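Local coordinates for uncharacterized protein (Porphyromonas gingivalis, PDB 1ZBS), which is of unknown function but is probably an N-acetylglucosamine kinase, belonging to the ASKHA superfamily that unites sugar kinases, Hsp70 and actin, at residues A[96-101]-A[111-116]; A[119-124]-A[134-139]; A[161-166]-A[209-214]; A[243-248]-A[264-269]. All blocks are in the same frame, centred on the assembly; numbering follows the deposited sequence.

Interaction 1: residues A[96-101]-A[111-116]; sequences GDMLGA and GIACIL
Met-98, built as selenomethionine, reaches from helix 97-101 to strand 111-116, laying its terminal methyl between Ala-113 and Ile-115. Its CE lies 3.7 Å from Ala-113 CB and equally far from Ile-115 CG1, with the carbonyl O of Ala-113 closer still, 3.2 Å from CE. The chain gets there by leaving the helix with CG opposite the backbone N (chi1 -173°) and then folding at chi2 (63°) and chi3 (-90°), which brings selenium and methyl alongside the strand. Met-98 and Ile-115 thus run past each other in opposite senses. Ile-115 answers with its CG1-CD1 branch: CG1 is 4.0 Å from Ala-101 CB, while CD1 reaches back to the first turn of the helix, 3.9 Å from the carbonyl O of Asp-97. With Ala-101 and Ala-113 at the interface, the short helix and strand axes come within 8.1 Å, consistent with small side chains there. Met-98 also touches Asn-121 and Cys-123 of the neighbouring strand. The helix follows the last strand of one five-stranded sheet and leads into the first of the other, here covering a face of that second, ribonuclease H-like sheet, as expected of the two-domain ASKHA fold.

Interaction 2: residues A[119-124]-A[134-139]; sequences GSNSCL and VSPLGY
Pro-136 lays its ring against the backbone of strand 120-124, with CB 3.0 Å from the carbonyl O of Ser-120, a tight approach of a C-H group to an oxygen. The ring's CG is next nearest to that oxygen, at 3.8 Å, whereas CD turns toward the side chain of Asn-121 and stands 4.0 Å from its ND2. Asn-121 and the proline meet at a slant, the amide beside the ring. That amide nitrogen also approaches the carbonyl O of Val-134, although its polar partner is Asn-133 OD1, reached through a weak hydrogen bond. One residue further along the strand, Ser-122 meets Val-134: OG sits 4.0 Å from CB of the valine. The hydroxyl is placed by a chi1 of 70°, which tucks it between the backbone N and the carbonyl carbon; it is hydrogen-bonded to Tyr-231 OH and to Asn-227 O. A water links the two segments, donating to Val-134 O at 2.7 Å and only weakly to Ser-122 OG at 3.4 Å. The example illustrates how a loop can be fitted to a strand by van der Waals contact and solvent rather than by direct bonds between them. Beyond it, Pro-136 O is hydrogen-bonded to Lys-160 NZ of the second subunit. Strand 120-125 lies between strands 111-116 and 130-133, helix 210-229 packs on Ser-120, Ser-122 and Val-134, and the loop leads from the edge strand 130-133 into helix 138-141.

Interaction 3: residues A[161-166]-A[209-214]; sequences GQMPEG and IPAVYS
Met-163, a selenomethionine, meets Ala-211 and Val-212 at the start of helix 210-229, just beyond the Schellman motif that terminates the preceding helix, 147-159. Selenium lies 3.6 Å from Ala-211 CB, and the terminal CE is just as near that methyl. Selenium also reaches Val-212 CG2 at 3.9 Å, in a direction roughly perpendicular to that of the alanine methyl, the two side chains crossing at about a right angle. With CG opposite the carbonyl carbon (chi1 -65°) and further bends at chi2 and chi3, the chain curls over Ala-211 and sets CE 3.7 Å from Ala-211 O. Next along, the ring of Pro-164 slants across Ile-209, CG to CG2 3.8 Å. The side-chain-to-side-chain touches are apolar: the bent selenomethionine packs on a small and a branched residue in the first turn of the helix. In the next shell, Met-163 also rests on Ser-157 and Leu-158, so it joins the end of one helix to the beginning of another. Gly-161, the C-prime residue with positive phi, turns the chain out of the helix toward Met-163; the motif is closed by Gln-162 N to Ser-157 O and Gly-161 N to Leu-158 O, while Gly-161 O accepts a hydrogen bond from Arg-230 NH2 of the second subunit.

Interaction 4: residues A[243-248]-A[264-269]; sequences SVAFHY and GSVLQS
Gln-268 and Phe-246 bury more surface than any other residues here, the glutamine stretched along the flank of helix 243-247 while the phenyl ring stands against its aliphatic part. Phe-246 CG is 3.8 Å from Gln-268 CB, and ring atom CD2 is 3.7 Å from the amide OE1, with ring and amide planes 37° apart. The glutamine gets this reach from an extended chain whose CG is opposite the backbone N (chi1 178°). The nitrogen of the same amide, NE2, comes 3.6 Å from His-247 NE2, the amide nearly perpendicular to the imidazole, and 3.8 Å from Ser-243 CB. Val-266 is third: its CG2 branch rests on the helix backbone at Ala-245, 3.5 Å from the carbonyl O and 3.8 Å from the CB of that alanine. The Phe-246 ring has a cation-pi partner in Arg-249. Phe-246, His-247 and Gln-268 also touch a crystal neighbour, so their conformations may partly reflect the lattice. The short helix follows strand 238-241 and packs beside the end of edge strand 263-267. Chemically, the polar amide is close to two rings, obliquely placed to both, without a hydrogen bond between the segments, consistent with a junction held mainly by shape and dispersion.

In the fold
Interactions 1, 2 and 4 all reach one five-stranded sheet, whereas interaction 3 lies apart. Strands 111-116 and 120-125 are adjacent, so interactions 1 and 2, with centres 10 Å apart, are stitched by probable hydrogen bonds such as Ile-115 N to Asn-121 O (3.0 Å). Interaction 4 meets strand 111-116 at its C-terminal end, where Leu-116 O lies 3.1 Å from Ala-245 N, again a probable bond. Interaction 3 has its centre 24 to 32 Å from the others, but shares with interaction 2 a contact to the second subunit. In ASKHA relatives the nucleotide cleft lies between the two domains; probably the helix of interaction 1 helps connect them here.

Interaction 1: residues A[96-101]-A[111-116]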
loop_
_atom_site.group_PDB
_atom_site.type_symbol
_atom_site.label_atom_id
_atom_site.label_comp_id
_atom_site.label_asym_id
_atom_site.label_seq_id
_atom_site.Cartn_x
_atom_site.Cartn_y
_atom_site.Cartn_z
ATOM N N GLY A 96 2.978 23.118 -10.664
ATOM C CA GLY A 96 3.058 22.054 -9.679
ATOM C C GLY A 96 3.699 22.481 -8.372
ATOM O O GLY A 96 4.435 23.471 -8.319
ATOM N N ASP A 97 3.422 21.730 -7.312
ATOM C CA ASP A 97 3.977 22.037 -6.007
ATOM C C ASP A 97 5.480 21.784 -5.927
ATOM O O ASP A 97 6.179 22.404 -5.121
ATOM C CB ASP A 97 3.257 21.241 -4.909
ATOM C CG ASP A 97 3.274 19.737 -5.150
ATOM O OD1 ASP A 97 3.024 18.992 -4.180
ATOM O OD2 ASP A 97 3.523 19.291 -6.296
HETATM N N MSE A 98 5.978 20.879 -6.764
HETATM C CA MSE A 98 7.399 20.554 -6.773
HETATM C C MSE A 98 8.175 21.781 -7.245
HETATM O O MSE A 98 9.212 22.132 -6.681
HETATM C CB MSE A 98 7.662 19.365 -7.705
HETATM C CG MSE A 98 9.086 18.824 -7.668
HETATM SE SE MSE A 98 9.639 18.102 -5.947
HETATM C CE MSE A 98 10.368 19.708 -5.131
ATOM N N LEU A 99 7.646 22.439 -8.271
ATOM C CA LEU A 99 8.266 23.627 -8.823
ATOM C C LEU A 99 8.209 24.766 -7.807
ATOM O O LEU A 99 9.144 25.564 -7.683
ATOM C CB LEU A 99 7.552 24.033 -10.113
ATOM C CG LEU A 99 7.968 25.378 -10.715
ATOM C CD1 LEU A 99 9.463 25.380 -11.010
ATOM C CD2 LEU A 99 7.160 25.634 -11.978
ATOM N N GLY A 100 7.092 24.842 -7.095
ATOM C CA GLY A 100 6.931 25.871 -6.089
ATOM C C GLY A 100 7.959 25.682 -4.991
ATOM O O GLY A 100 8.480 26.650 -4.439
ATOM N N ALA A 101 8.265 24.429 -4.676
ATOM C CA ALA A 101 9.243 24.145 -3.640
ATOM C C ALA A 101 10.641 24.528 -4.099
ATOM O O ALA A 101 11.403 25.131 -3.349
ATOM C CB ALA A 101 9.199 22.674 -3.252
ATOM N N GLY A 111 20.031 23.256 -8.321
ATOM C CA GLY A 111 19.984 22.457 -7.107
ATOM C C GLY A 111 18.939 21.352 -7.103
ATOM O O GLY A 111 18.211 21.165 -8.077
ATOM N N ILE A 112 18.872 20.611 -6.000
ATOM C CA ILE A 112 17.912 19.528 -5.856
ATOM C C ILE A 112 16.915 19.900 -4.779
ATOM O O ILE A 112 17.299 20.185 -3.645
ATOM C CB ILE A 112 18.603 18.213 -5.459
ATOM C CG1 ILE A 112 19.530 17.756 -6.585
ATOM C CG2 ILE A 112 17.555 17.141 -5.149
ATOM C CD1 ILE A 112 20.454 16.614 -6.201
ATOM N N ALA A 113 15.635 19.914 -5.147
ATOM C CA ALA A 113 14.564 20.262 -4.216
ATOM C C ALA A 113 13.715 19.037 -3.896
ATOM O O ALA A 113 13.273 18.311 -4.793
ATOM C CB ALA A 113 13.692 21.367 -4.817
ATOM N N CYS A 114 13.478 18.820 -2.607
ATOM C CA CYS A 114 12.700 17.667 -2.161
ATOM C C CYS A 114 11.551 18.029 -1.246
ATOM O O CYS A 114 11.635 18.968 -0.456
ATOM C CB CYS A 114 13.589 16.679 -1.416
ATOM S SG CYS A 114 15.040 16.171 -2.287
ATOM N N ILE A 115 10.475 17.267 -1.360
ATOM C CA ILE A 115 9.314 17.473 -0.516
ATOM C C ILE A 115 9.153 16.251 0.379
ATOM O O ILE A 115 9.252 15.114 -0.078
ATOM C CB ILE A 115 8.043 17.660 -1.346
ATOM C CG1 ILE A 115 8.175 18.917 -2.217
ATOM C CG2 ILE A 115 6.834 17.757 -0.416
ATOM C CD1 ILE A 115 6.948 19.227 -3.048
ATOM N N LEU A 116 8.937 16.491 1.666
ATOM C CA LEU A 116 8.743 15.412 2.630
ATOM C C LEU A 116 7.553 15.806 3.507
ATOM O O LEU A 116 7.720 16.462 4.537
ATOM C CB LEU A 116 10.007 15.239 3.487
ATOM C CG LEU A 116 10.696 13.880 3.619
ATOM C CD1 LEU A 116 10.925 13.269 2.246
ATOM C CD2 LEU A 116 12.034 14.045 4.364
#

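Interaction 2: residues A[119-124]-A[134-139]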
loop_
_atom_site.group_PDB
_atom_site.type_symbol
_atom_site.label_atom_id
_atom_site.label_comp_id
_atom_site.label_asym_id
_atom_site.label_seq_id
_atom_site.Cartn_x
_atom_site.Cartn_y
_atom_site.Cartn_z
ATOM N N GLY A 119 3.141 13.010 1.246
ATOM C CA GLY A 119 3.774 12.231 0.194
ATOM C C GLY A 119 5.188 12.770 -0.003
ATOM O O GLY A 119 5.534 13.799 0.577
ATOM N N SER A 120 6.015 12.084 -0.793
ATOM C CA SER A 120 7.396 12.523 -1.040
ATOM C C SER A 120 7.543 12.918 -2.490
ATOM O O SER A 120 6.747 12.512 -3.330
ATOM C CB SER A 120 8.403 11.398 -0.794
ATOM O OG SER A 120 8.149 10.715 0.408
ATOM N N ASN A 121 8.583 13.683 -2.785
ATOM C CA ASN A 121 8.841 14.088 -4.147
ATOM C C ASN A 121 10.265 14.665 -4.274
ATOM O O ASN A 121 10.885 15.024 -3.274
ATOM C CB ASN A 121 7.792 15.126 -4.567
ATOM C CG ASN A 121 7.551 15.133 -6.058
ATOM O OD1 ASN A 121 6.545 15.673 -6.537
ATOM N ND2 ASN A 121 8.475 14.536 -6.807
ATOM N N SER A 122 10.791 14.727 -5.493
ATOM C CA SER A 122 12.111 15.304 -5.714
ATOM C C SER A 122 12.235 15.785 -7.150
ATOM O O SER A 122 11.462 15.378 -8.015
ATOM C CB SER A 122 13.239 14.298 -5.405
ATOM O OG SER A 122 13.294 13.245 -6.350
ATOM N N CYS A 123 13.206 16.662 -7.390
ATOM C CA CYS A 123 13.451 17.189 -8.723
ATOM C C CYS A 123 14.822 17.841 -8.790
ATOM O O CYS A 123 15.362 18.306 -7.783
ATOM C CB CYS A 123 12.405 18.238 -9.086
ATOM S SG CYS A 123 12.638 19.808 -8.210
ATOM N N LEU A 124 15.381 17.870 -9.988
ATOM C CA LEU A 124 16.661 18.512 -10.199
ATOM C C LEU A 124 16.243 19.858 -10.783
ATOM O O LEU A 124 15.514 19.901 -11.776
ATOM C CB LEU A 124 17.495 17.726 -11.213
ATOM C CG LEU A 124 19.028 17.739 -11.103
ATOM C CD1 LEU A 124 19.601 17.568 -12.512
ATOM C CD2 LEU A 124 19.533 19.029 -10.485
ATOM N N VAL A 134 11.763 12.444 -10.380
ATOM C CA VAL A 134 11.519 11.024 -10.171
ATOM C C VAL A 134 10.080 10.895 -9.678
ATOM O O VAL A 134 9.758 11.387 -8.596
ATOM C CB VAL A 134 12.506 10.447 -9.125
ATOM C CG1 VAL A 134 12.168 8.996 -8.808
ATOM C CG2 VAL A 134 13.925 10.560 -9.648
ATOM N N SER A 135 9.203 10.275 -10.472
ATOM C CA SER A 135 7.800 10.123 -10.040
ATOM C C SER A 135 7.809 9.462 -8.670
ATOM O O SER A 135 8.453 8.431 -8.486
ATOM C CB SER A 135 7.003 9.233 -10.995
ATOM O OG SER A 135 7.047 9.702 -12.330
ATOM N N PRO A 136 7.091 10.045 -7.698
ATOM C CA PRO A 136 7.020 9.510 -6.333
ATOM C C PRO A 136 6.328 8.144 -6.248
ATOM O O PRO A 136 6.638 7.335 -5.370
ATOM C CB PRO A 136 6.286 10.608 -5.571
ATOM C CG PRO A 136 5.422 11.231 -6.605
ATOM C CD PRO A 136 6.314 11.293 -7.822
ATOM N N LEU A 137 5.388 7.891 -7.153
ATOM C CA LEU A 137 4.706 6.606 -7.179
ATOM C C LEU A 137 3.639 6.372 -6.108
ATOM O O LEU A 137 3.003 5.322 -6.105
ATOM C CB LEU A 137 5.754 5.474 -7.140
ATOM C CG LEU A 137 6.203 4.873 -8.476
ATOM C CD1 LEU A 137 6.258 5.944 -9.542
ATOM C CD2 LEU A 137 7.527 4.171 -8.312
ATOM N N GLY A 138 3.439 7.328 -5.204
ATOM C CA GLY A 138 2.406 7.160 -4.187
ATOM C C GLY A 138 2.798 6.399 -2.927
ATOM O O GLY A 138 3.856 5.770 -2.870
ATOM N N TYR A 139 1.917 6.445 -1.926
ATOM C CA TYR A 139 2.158 5.809 -0.635
ATOM C C TYR A 139 2.193 4.288 -0.675
ATOM O O TYR A 139 2.600 3.643 0.296
ATOM C CB TYR A 139 1.120 6.261 0.397
ATOM C CG TYR A 139 -0.199 5.531 0.312
ATOM C CD1 TYR A 139 -1.083 5.758 -0.735
ATOM C CD2 TYR A 139 -0.544 4.583 1.263
ATOM C CE1 TYR A 139 -2.286 5.050 -0.834
ATOM C CE2 TYR A 139 -1.736 3.870 1.180
ATOM C CZ TYR A 139 -2.601 4.105 0.129
ATOM O OH TYR A 139 -3.769 3.372 0.038
HETATM O O HOH W 1 10.518 11.309 -5.981
#

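Interaction 3: residues A[161-166]-A[209-214]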
loop_
_atom_site.group_PDB
_atom_site.type_symbol
_atom_site.label_atom_id
_atom_site.label_comp_id
_atom_site.label_asym_id
_atom_site.label_seq_id
_atom_site.Cartn_x
_atom_site.Cartn_y
_atom_site.Cartn_z
ATOM N N GLY A 161 4.034 -6.900 16.661
ATOM C CA GLY A 161 4.951 -7.033 17.772
ATOM C C GLY A 161 6.416 -6.759 17.524
ATOM O O GLY A 161 7.269 -7.402 18.131
ATOM N N GLN A 162 6.734 -5.814 16.653
ATOM C CA GLN A 162 8.138 -5.525 16.404
ATOM C C GLN A 162 8.606 -4.325 17.223
ATOM O O GLN A 162 9.773 -3.933 17.158
ATOM C CB GLN A 162 8.375 -5.288 14.912
ATOM C CG GLN A 162 7.990 -6.483 14.052
ATOM C CD GLN A 162 8.654 -7.775 14.515
ATOM O OE1 GLN A 162 7.975 -8.747 14.858
ATOM N NE2 GLN A 162 9.978 -7.790 14.530
HETATM N N MSE A 163 7.694 -3.753 18.003
HETATM C CA MSE A 163 8.008 -2.605 18.849
HETATM C C MSE A 163 8.035 -3.029 20.329
HETATM O O MSE A 163 7.556 -4.104 20.681
HETATM C CB MSE A 163 6.961 -1.502 18.635
HETATM C CG MSE A 163 6.939 -0.882 17.233
HETATM SE SE MSE A 163 8.445 0.305 16.868
HETATM C CE MSE A 163 9.004 -0.380 15.141
ATOM N N PRO A 164 8.607 -2.192 21.215
ATOM C CA PRO A 164 8.649 -2.560 22.636
ATOM C C PRO A 164 7.256 -2.892 23.172
ATOM O O PRO A 164 6.253 -2.425 22.632
ATOM C CB PRO A 164 9.247 -1.317 23.288
ATOM C CG PRO A 164 10.194 -0.833 22.237
ATOM C CD PRO A 164 9.337 -0.934 20.986
ATOM N N GLU A 165 7.200 -3.704 24.226
ATOM C CA GLU A 165 5.933 -4.111 24.833
ATOM C C GLU A 165 5.184 -2.891 25.343
ATOM O O GLU A 165 5.763 -2.020 25.995
ATOM C CB GLU A 165 6.188 -5.082 25.999
ATOM C CG GLU A 165 4.964 -5.888 26.503
ATOM C CD GLU A 165 3.939 -5.059 27.291
ATOM O OE1 GLU A 165 4.326 -4.356 28.251
ATOM O OE2 GLU A 165 2.736 -5.135 26.955
ATOM N N GLY A 166 3.893 -2.835 25.035
ATOM C CA GLY A 166 3.073 -1.721 25.474
ATOM C C GLY A 166 2.888 -0.599 24.463
ATOM O O GLY A 166 1.866 0.084 24.492
ATOM N N ILE A 209 13.035 5.925 21.113
ATOM C CA ILE A 209 13.005 4.466 21.081
ATOM C C ILE A 209 13.728 4.001 19.818
ATOM O O ILE A 209 13.427 4.470 18.718
ATOM C CB ILE A 209 11.557 3.937 21.030
ATOM C CG1 ILE A 209 10.778 4.404 22.267
ATOM C CG2 ILE A 209 11.565 2.434 20.926
ATOM C CD1 ILE A 209 9.321 3.995 22.254
ATOM N N PRO A 210 14.685 3.066 19.959
ATOM C CA PRO A 210 15.480 2.509 18.854
ATOM C C PRO A 210 14.677 2.077 17.628
ATOM O O PRO A 210 14.868 2.605 16.531
ATOM C CB PRO A 210 16.192 1.327 19.510
ATOM C CG PRO A 210 16.427 1.828 20.891
ATOM C CD PRO A 210 15.089 2.456 21.239
ATOM N N ALA A 211 13.789 1.108 17.827
ATOM C CA ALA A 211 12.951 0.579 16.757
ATOM C C ALA A 211 12.268 1.670 15.937
ATOM O O ALA A 211 12.144 1.554 14.722
ATOM C CB ALA A 211 11.908 -0.358 17.344
ATOM N N VAL A 212 11.824 2.725 16.608
ATOM C CA VAL A 212 11.143 3.837 15.950
ATOM C C VAL A 212 12.122 4.664 15.125
ATOM O O VAL A 212 11.871 4.945 13.953
ATOM C CB VAL A 212 10.456 4.756 16.996
ATOM C CG1 VAL A 212 9.815 5.954 16.320
ATOM C CG2 VAL A 212 9.405 3.965 17.763
ATOM N N TYR A 213 13.236 5.047 15.749
ATOM C CA TYR A 213 14.266 5.850 15.097
ATOM C C TYR A 213 14.850 5.169 13.850
ATOM O O TYR A 213 14.966 5.796 12.800
ATOM C CB TYR A 213 15.391 6.183 16.096
ATOM C CG TYR A 213 16.438 7.137 15.551
ATOM C CD1 TYR A 213 17.441 6.690 14.689
ATOM C CD2 TYR A 213 16.386 8.501 15.843
ATOM C CE1 TYR A 213 18.364 7.578 14.125
ATOM C CE2 TYR A 213 17.301 9.399 15.285
ATOM C CZ TYR A 213 18.284 8.931 14.424
ATOM O OH TYR A 213 19.163 9.817 13.840
ATOM N N SER A 214 15.212 3.895 13.952
ATOM C CA SER A 214 15.776 3.213 12.802
ATOM C C SER A 214 14.730 3.092 11.689
ATOM O O SER A 214 15.071 3.077 10.505
ATOM C CB SER A 214 16.294 1.829 13.185
ATOM O OG SER A 214 15.225 0.934 13.420
#

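Interaction 4: residues A[243-248]-A[264-269]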
loop_
_atom_site.group_PDB
_atom_site.type_symbol
_atom_site.label_atom_id
_atom_site.label_comp_id
_atom_site.label_asym_id
_atom_site.label_seq_id
_atom_site.Cartn_x
_atom_site.Cartn_y
_atom_site.Cartn_z
ATOM N N SER A 243 6.206 19.145 6.245
ATOM C CA SER A 243 5.991 18.879 7.660
ATOM C C SER A 243 6.889 17.773 8.202
ATOM O O SER A 243 7.449 17.905 9.282
ATOM C CB SER A 243 4.514 18.545 7.900
ATOM O OG SER A 243 4.031 17.621 6.929
ATOM N N VAL A 244 7.038 16.690 7.448
ATOM C CA VAL A 244 7.885 15.581 7.883
ATOM C C VAL A 244 9.375 15.926 7.848
ATOM O O VAL A 244 10.135 15.527 8.743
ATOM C CB VAL A 244 7.645 14.327 7.023
ATOM C CG1 VAL A 244 8.691 13.269 7.341
ATOM C CG2 VAL A 244 6.234 13.776 7.283
ATOM N N ALA A 245 9.800 16.654 6.814
ATOM C CA ALA A 245 11.207 17.050 6.698
ATOM C C ALA A 245 11.551 17.938 7.881
ATOM O O ALA A 245 12.628 17.827 8.468
ATOM C CB ALA A 245 11.449 17.808 5.393
ATOM N N PHE A 246 10.622 18.818 8.225
ATOM C CA PHE A 246 10.822 19.718 9.341
ATOM C C PHE A 246 10.804 18.937 10.655
ATOM O O PHE A 246 11.821 18.841 11.340
ATOM C CB PHE A 246 9.734 20.798 9.338
ATOM C CG PHE A 246 9.997 21.915 10.300
ATOM C CD1 PHE A 246 11.215 22.597 10.274
ATOM C CD2 PHE A 246 9.045 22.265 11.256
ATOM C CE1 PHE A 246 11.489 23.606 11.194
ATOM C CE2 PHE A 246 9.306 23.274 12.183
ATOM C CZ PHE A 246 10.530 23.946 12.153
ATOM N N HIS A 247 9.661 18.348 10.991
ATOM C CA HIS A 247 9.539 17.589 12.236
ATOM C C HIS A 247 10.629 16.540 12.468
ATOM O O HIS A 247 10.927 16.191 13.616
ATOM C CB HIS A 247 8.154 16.929 12.327
ATOM C CG HIS A 247 7.026 17.914 12.353
ATOM N ND1 HIS A 247 7.095 19.102 13.047
ATOM C CD2 HIS A 247 5.809 17.898 11.759
ATOM C CE1 HIS A 247 5.971 19.778 12.878
ATOM N NE2 HIS A 247 5.176 19.069 12.100
ATOM N N TYR A 248 11.227 16.039 11.394
ATOM C CA TYR A 248 12.268 15.020 11.523
ATOM C C TYR A 248 13.625 15.532 11.037
ATOM O O TYR A 248 14.529 14.737 10.737
ATOM C CB TYR A 248 11.870 13.777 10.725
ATOM C CG TYR A 248 10.638 13.080 11.261
ATOM C CD1 TYR A 248 10.742 12.090 12.235
ATOM C CD2 TYR A 248 9.367 13.424 10.809
ATOM C CE1 TYR A 248 9.611 11.457 12.742
ATOM C CE2 TYR A 248 8.228 12.805 11.310
ATOM C CZ TYR A 248 8.357 11.819 12.275
ATOM O OH TYR A 248 7.236 11.185 12.754
ATOM N N GLY A 264 21.256 21.340 2.184
ATOM C CA GLY A 264 21.191 22.728 1.769
ATOM C C GLY A 264 20.329 23.513 2.746
ATOM O O GLY A 264 20.761 24.530 3.291
ATOM N N SER A 265 19.108 23.035 2.970
ATOM C CA SER A 265 18.187 23.688 3.892
ATOM C C SER A 265 16.893 22.887 4.026
ATOM O O SER A 265 16.533 22.124 3.132
ATOM C CB SER A 265 17.830 25.098 3.403
ATOM O OG SER A 265 16.997 25.055 2.251
ATOM N N VAL A 266 16.205 23.065 5.151
ATOM C CA VAL A 266 14.934 22.410 5.390
ATOM C C VAL A 266 13.996 23.397 6.058
ATOM O O VAL A 266 14.338 23.994 7.072
ATOM C CB VAL A 266 15.077 21.130 6.274
ATOM C CG1 VAL A 266 15.885 21.430 7.518
ATOM C CG2 VAL A 266 13.698 20.611 6.649
ATOM N N LEU A 267 12.824 23.578 5.460
ATOM C CA LEU A 267 11.804 24.484 5.974
ATOM C C LEU A 267 10.449 23.785 5.877
ATOM O O LEU A 267 10.216 22.988 4.965
ATOM C CB LEU A 267 11.767 25.771 5.142
ATOM C CG LEU A 267 12.794 26.885 5.408
ATOM C CD1 LEU A 267 12.644 27.985 4.363
ATOM C CD2 LEU A 267 12.578 27.457 6.801
ATOM N N GLN A 268 9.549 24.083 6.808
ATOM C CA GLN A 268 8.231 23.459 6.786
ATOM C C GLN A 268 7.400 23.921 5.582
ATOM O O GLN A 268 6.831 23.095 4.861
ATOM C CB GLN A 268 7.497 23.748 8.106
ATOM C CG GLN A 268 6.084 23.180 8.159
ATOM C CD GLN A 268 5.579 22.947 9.581
ATOM O OE1 GLN A 268 5.804 23.762 10.480
ATOM N NE2 GLN A 268 4.875 21.834 9.782
ATOM N N SER A 269 7.373 25.236 5.350
ATOM C CA SER A 269 6.610 25.847 4.254
ATOM C C SER A 269 7.477 26.616 3.249
ATOM O O SER A 269 8.531 27.144 3.593
ATOM C CB SER A 269 5.553 26.806 4.839
ATOM O OG SER A 269 5.032 27.696 3.861
#